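Local coordinates for protein anopheles gambiae adenosine kinase (Anopheles gambiae, PDB 3LOO) that phosphorylates adenosine to AMP as an adenosine kinase (EC 2.7.1.20) of the pfkB carbohydrate kinase family, and is held here in complex with a diadenosine tetraphosphate, at residues G321-L324 and A325-Q329; I337-G340 and I341-A344. One frame throughout, in Å; residues are numbered along the deposited sequence.

Overall arrangement
Contacts 1 and 2 lie on two successive helices, 315-328 and 333-350, which pack against each other with contact centres about 10 Å apart. At their interface G322 O meets C339 SG at 3.3 Å, while Q326 CG lies 3.4 Å from C339 CB. The F323 ring adds apolar packing, its CD1 4.0 Å from I337 CG1, and G322 CA faces A343 CB. The ligand distinguishes the two contacts: I341 and A344 of contact 2 belong to the bis(adenosine)-5'-tetraphosphate pocket, whereas contact 1 lies farther back, with about 10 Å from G322 CA to its nearest ligand atom.

Contact 1 of 2, residues G321-L324 and A325-Q329; sequences GGFL and AQLLQ
G321 and A325 are joined by one of the alpha-helical i to i+4 bonds that run through the last turns of helix 315-328, the helix whose first turn takes in the end of the NGAGD motif, as in other pfkB-family kinases; G314, whose N binds the tetraphosphate ligand, lies just ahead of it. A325 N donates to G321 O at 3.0 Å. One residue on, the pattern slackens: Q326 N reaches G322 O at 3.4 Å and F323 O at 3.3 Å, both weak, so this amide is shared between two distant carbonyls. F323 O has a firmer partner in L327 N, 3.0 Å away and in the carbonyl plane. The straightest of these bonds is the next, L328 N to L324 O, with an N-H...O angle of 166°. Past it, Q329 N makes a weak backbone bond to Q326 O, already an i to i+3 spacing.

Most of the apolar side chains are buried; L327 is partly exposed. F323 has its CG anti to the backbone N (chi1 179°), an arrangement that brings ring atom CE2 forward along the helix, where L327 CD2 comes back to meet it, 4.1 Å away and oblique to the ring. L327 CD2 also brushes L324 CD2, making a small leucine pair beside the phenylalanine. Around them, F236 meets the F323 ring edge-to-face, M209 touches both L324 and L327, and helix 82-94 contributes I93 and L94 against A325. In this way the helix end is joined to strand 207-211 of the large sheet on one part of its surface and to helix 82-94 on another. L328 folds its side chain back over the acceptor of its own backbone bond, with CD1 3.3 Å from L324 O.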
loop_
_atom_site.group_PDB
_atom_site.type_symbol
_atom_site.label_atom_id
_atom_site.label_comp_id
_atom_site.label_asym_id
_atom_site.label_seq_id
_atom_site.Cartn_x
_atom_site.Cartn_y
_atom_site.Cartn_z
ATOM N N GLY A 321 -3.694 5.844 -4.166
ATOM C CA GLY A 321 -4.553 5.666 -5.360
ATOM C C GLY A 321 -4.856 6.990 -6.086
ATOM O O GLY A 321 -4.797 7.035 -7.294
ATOM N N GLY A 322 -5.192 8.046 -5.346
ATOM C CA GLY A 322 -5.491 9.368 -5.924
ATOM C C GLY A 322 -4.262 9.922 -6.636
ATOM O O GLY A 322 -4.349 10.433 -7.757
ATOM N N PHE A 323 -3.112 9.823 -5.966
ATOM C CA PHE A 323 -1.818 10.236 -6.520
ATOM C C PHE A 323 -1.521 9.525 -7.838
ATOM O O PHE A 323 -1.133 10.177 -8.847
ATOM C CB PHE A 323 -0.683 9.965 -5.506
ATOM C CG PHE A 323 0.706 10.348 -6.002
ATOM C CD1 PHE A 323 1.296 11.551 -5.592
ATOM C CD2 PHE A 323 1.412 9.517 -6.854
ATOM C CE1 PHE A 323 2.573 11.929 -6.038
ATOM C CE2 PHE A 323 2.692 9.868 -7.291
ATOM C CZ PHE A 323 3.279 11.082 -6.886
ATOM N N LEU A 324 -1.690 8.207 -7.842
ATOM C CA LEU A 324 -1.360 7.379 -9.034
ATOM C C LEU A 324 -2.346 7.683 -10.189
ATOM O O LEU A 324 -1.963 7.651 -11.346
ATOM C CB LEU A 324 -1.418 5.878 -8.708
ATOM C CG LEU A 324 -0.270 5.307 -7.847
ATOM C CD1 LEU A 324 -0.614 3.911 -7.439
ATOM C CD2 LEU A 324 1.031 5.296 -8.651
ATOM N N ALA A 325 -3.614 7.936 -9.870
ATOM C CA ALA A 325 -4.586 8.288 -10.919
ATOM C C ALA A 325 -4.138 9.539 -11.715
ATOM O O ALA A 325 -4.365 9.643 -12.943
ATOM C CB ALA A 325 -5.953 8.496 -10.311
ATOM N N GLN A 326 -3.542 10.510 -11.024
ATOM C CA GLN A 326 -3.090 11.725 -11.695
ATOM C C GLN A 326 -1.753 11.532 -12.365
ATOM O O GLN A 326 -1.498 12.141 -13.403
ATOM C CB GLN A 326 -3.060 12.927 -10.752
ATOM C CG GLN A 326 -4.443 13.266 -10.210
ATOM C CD GLN A 326 -5.520 13.350 -11.304
ATOM O OE1 GLN A 326 -5.264 13.796 -12.421
ATOM N NE2 GLN A 326 -6.732 12.926 -10.975
ATOM N N LEU A 327 -0.909 10.677 -11.778
ATOM C CA LEU A 327 0.425 10.425 -12.298
ATOM C C LEU A 327 0.316 9.775 -13.676
ATOM O O LEU A 327 1.072 10.122 -14.591
ATOM C CB LEU A 327 1.209 9.483 -11.360
ATOM C CG LEU A 327 2.686 9.271 -11.709
ATOM C CD1 LEU A 327 3.492 10.561 -11.479
ATOM C CD2 LEU A 327 3.338 8.085 -10.925
ATOM N N LEU A 328 -0.613 8.824 -13.795
ATOM C CA LEU A 328 -0.894 8.125 -15.046
ATOM C C LEU A 328 -1.400 9.081 -16.141
ATOM O O LEU A 328 -1.193 8.823 -17.305
ATOM C CB LEU A 328 -1.874 6.948 -14.824
ATOM C CG LEU A 328 -1.226 5.579 -14.518
ATOM C CD1 LEU A 328 -0.263 5.633 -13.334
ATOM C CD2 LEU A 328 -2.287 4.501 -14.274
ATOM N N GLN A 329 -2.035 10.183 -15.740
ATOM C CA GLN A 329 -2.519 11.205 -16.655
ATOM C C GLN A 329 -1.485 12.319 -16.839
ATOM O O GLN A 329 -1.856 13.418 -17.241
ATOM C CB GLN A 329 -3.832 11.775 -16.108
ATOM C CG GLN A 329 -4.934 10.723 -16.062
ATOM C CD GLN A 329 -6.231 11.262 -15.569
ATOM O OE1 GLN A 329 -6.505 11.303 -14.362
ATOM N NE2 GLN A 329 -7.064 11.670 -16.497
#

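Contact 2 of 2, residues I337-G340 and I341-A344; sequences IKCG and IWAA. With B4P (bis(adenosine)-5'-tetraphosphate), chain D.
The indole of W342 has C339 O at its edge, near the ring plane, with CE3 3.8 Å from that oxygen. The sulfur of C339 comes in obliquely, SG 4.3 Å from CE3, with the direction from the six-membered ring centroid to SG 62° off the ring normal, a cysteine sulfur-aromatic contact. With chi1 at 170°, the indole of W342 is set on the carbonyl side, back beside C339; the ring of F361 meets it at about 40°.

Behind these groups runs regular alpha helix. I341, W342, A343 and A344 each donate their N to the carbonyl four residues earlier, the shortest bond being A343 N to C339 O at 2.8 Å and the straightest A344 N to G340 O. I341 crosses I337 at a slant, CD1 to CG2 at 3.9 Å, and I341 CG2 turns toward the ribose hydroxyl O2F of the bound dinucleotide. A344 comes nearer still: its CB is 3.4 Å from the ribose ring oxygen O4F. Both residues thus give the pocket apolar contacts with this ribose.

On the helix flanks, I337 and I341 pack against F319 of helix 315-328 and V286 of strand 284-290, while C339, W342 and A343 lean on I93 of helix 82-94.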
loop_
_atom_site.group_PDB
_atom_site.type_symbol
_atom_site.label_atom_id
_atom_site.label_comp_id
_atom_site.label_asym_id
_atom_site.label_seq_id
_atom_site.Cartn_x
_atom_site.Cartn_y
_atom_site.Cartn_z
ATOM N N ILE A 337 -0.729 15.031 -5.622
ATOM C CA ILE A 337 -0.901 15.038 -4.160
ATOM C C ILE A 337 -2.286 15.556 -3.744
ATOM O O ILE A 337 -2.910 15.006 -2.821
ATOM C CB ILE A 337 0.239 15.800 -3.457
ATOM C CG1 ILE A 337 1.543 15.002 -3.628
ATOM C CG2 ILE A 337 -0.123 16.122 -1.928
ATOM C CD1 ILE A 337 2.823 15.758 -3.255
ATOM N N LYS A 338 -2.755 16.617 -4.413
ATOM C CA LYS A 338 -4.102 17.159 -4.113
ATOM C C LYS A 338 -5.173 16.108 -4.419
ATOM O O LYS A 338 -6.112 15.935 -3.648
ATOM C CB LYS A 338 -4.369 18.461 -4.884
ATOM C CG LYS A 338 -3.542 19.655 -4.414
ATOM C CD LYS A 338 -3.521 20.782 -5.454
ATOM C CE LYS A 338 -3.103 22.098 -4.818
ATOM N NZ LYS A 338 -2.665 23.094 -5.854
ATOM N N CYS A 339 -5.038 15.377 -5.521
ATOM C CA CYS A 339 -5.978 14.274 -5.767
ATOM C C CYS A 339 -5.912 13.196 -4.674
ATOM O O CYS A 339 -6.938 12.646 -4.280
ATOM C CB CYS A 339 -5.768 13.658 -7.148
ATOM S SG CYS A 339 -7.034 12.424 -7.579
ATOM N N GLY A 340 -4.696 12.896 -4.199
ATOM C CA GLY A 340 -4.485 11.959 -3.081
ATOM C C GLY A 340 -5.235 12.396 -1.837
ATOM O O GLY A 340 -5.940 11.610 -1.205
ATOM N N ILE A 341 -5.098 13.666 -1.489
ATOM C CA ILE A 341 -5.767 14.181 -0.302
ATOM C C ILE A 341 -7.272 14.164 -0.480
ATOM O O ILE A 341 -7.996 13.807 0.428
ATOM C CB ILE A 341 -5.294 15.614 0.055
ATOM C CG1 ILE A 341 -3.812 15.576 0.455
ATOM C CG2 ILE A 341 -6.172 16.189 1.208
ATOM C CD1 ILE A 341 -3.131 16.945 0.439
ATOM N N TRP A 342 -7.735 14.537 -1.667
ATOM C CA TRP A 342 -9.165 14.508 -1.992
ATOM C C TRP A 342 -9.737 13.082 -1.868
ATOM O O TRP A 342 -10.803 12.875 -1.271
ATOM C CB TRP A 342 -9.393 15.073 -3.408
ATOM C CG TRP A 342 -10.777 14.860 -3.912
ATOM C CD1 TRP A 342 -11.875 15.663 -3.678
ATOM C CD2 TRP A 342 -11.239 13.770 -4.722
ATOM N NE1 TRP A 342 -12.975 15.136 -4.305
ATOM C CE2 TRP A 342 -12.616 13.979 -4.955
ATOM C CE3 TRP A 342 -10.617 12.635 -5.275
ATOM C CZ2 TRP A 342 -13.398 13.085 -5.713
ATOM C CZ3 TRP A 342 -11.384 11.754 -6.030
ATOM C CH2 TRP A 342 -12.769 11.983 -6.236
ATOM N N ALA A 343 -8.997 12.105 -2.386
ATOM C CA ALA A 343 -9.460 10.713 -2.409
ATOM C C ALA A 343 -9.523 10.115 -1.019
ATOM O O ALA A 343 -10.489 9.419 -0.667
ATOM C CB ALA A 343 -8.560 9.861 -3.309
ATOM N N ALA A 344 -8.482 10.366 -0.230
ATOM C CA ALA A 344 -8.471 9.931 1.151
ATOM C C ALA A 344 -9.693 10.496 1.893
ATOM O O ALA A 344 -10.378 9.777 2.611
ATOM C CB ALA A 344 -7.195 10.363 1.814
HETATM P PA B4P D . -4.751 1.759 7.638
HETATM O O1A B4P D . -6.246 2.005 7.772
HETATM O O2A B4P D . -3.996 1.314 8.890
HETATM O O3A B4P D . -4.110 3.188 7.286
HETATM P PB B4P D . -3.256 3.413 5.959
HETATM O O1B B4P D . -4.136 3.342 4.709
HETATM O O2B B4P D . -1.926 2.679 5.986
HETATM O O3B B4P D . -3.162 4.995 6.465
HETATM P PG B4P D . -1.839 5.845 6.812
HETATM O O1G B4P D . -1.513 5.817 8.266
HETATM O O2G B4P D . -0.744 5.333 5.897
HETATM O O3G B4P D . -2.204 7.338 6.363
HETATM P PD B4P D . -2.480 8.668 7.233
HETATM O O1D B4P D . -3.241 8.275 8.446
HETATM O O2D B4P D . -1.255 9.531 7.352
HETATM O O5E B4P D . -4.448 0.766 6.389
HETATM C C5E B4P D . -5.363 -0.308 6.351
HETATM C C4E B4P D . -5.036 -1.368 5.339
HETATM O O4E B4P D . -3.752 -1.958 5.542
HETATM C C3E B4P D . -6.006 -2.501 5.532
HETATM O O3E B4P D . -6.939 -2.380 4.440
HETATM C C2E B4P D . -5.169 -3.767 5.387
HETATM O O2E B4P D . -5.680 -4.729 4.455
HETATM C C1E B4P D . -3.779 -3.244 4.981
HETATM N N9A B4P D . -2.732 -4.088 5.585
HETATM C C8A B4P D . -2.426 -4.244 6.906
HETATM N N7A B4P D . -1.394 -5.133 6.997
HETATM C C5A B4P D . -1.067 -5.566 5.744
HETATM C C6A B4P D . -0.111 -6.446 5.211
HETATM N N6A B4P D . 0.758 -7.165 5.987
HETATM N N1A B4P D . -0.077 -6.642 3.869
HETATM C C2A B4P D . -0.908 -5.965 3.037
HETATM N N3A B4P D . -1.821 -5.108 3.523
HETATM C C4A B4P D . -1.911 -4.887 4.860
HETATM O O5F B4P D . -3.529 9.369 6.246
HETATM C C5F B4P D . -3.298 9.467 4.845
HETATM C C4F B4P D . -4.210 10.581 4.333
HETATM O O4F B4P D . -5.561 10.429 4.803
HETATM C C3F B4P D . -3.800 11.927 4.906
HETATM O O3F B4P D . -2.695 12.441 4.174
HETATM C C2F B4P D . -5.071 12.740 4.753
HETATM O O2F B4P D . -5.180 13.259 3.413
HETATM C C1F B4P D . -6.171 11.704 5.044
HETATM N N9B B4P D . -6.504 11.802 6.501
HETATM C C8B B4P D . -6.078 10.968 7.470
HETATM N N7B B4P D . -6.550 11.348 8.681
HETATM C C5B B4P D . -7.302 12.455 8.515
HETATM C C6B B4P D . -8.022 13.304 9.353
HETATM N N6B B4P D . -8.058 13.042 10.684
HETATM N N1B B4P D . -8.697 14.370 8.823
HETATM C C2B B4P D . -8.665 14.634 7.493
HETATM N N3B B4P D . -7.967 13.846 6.626
HETATM C C4B B4P D . -7.267 12.758 7.076
#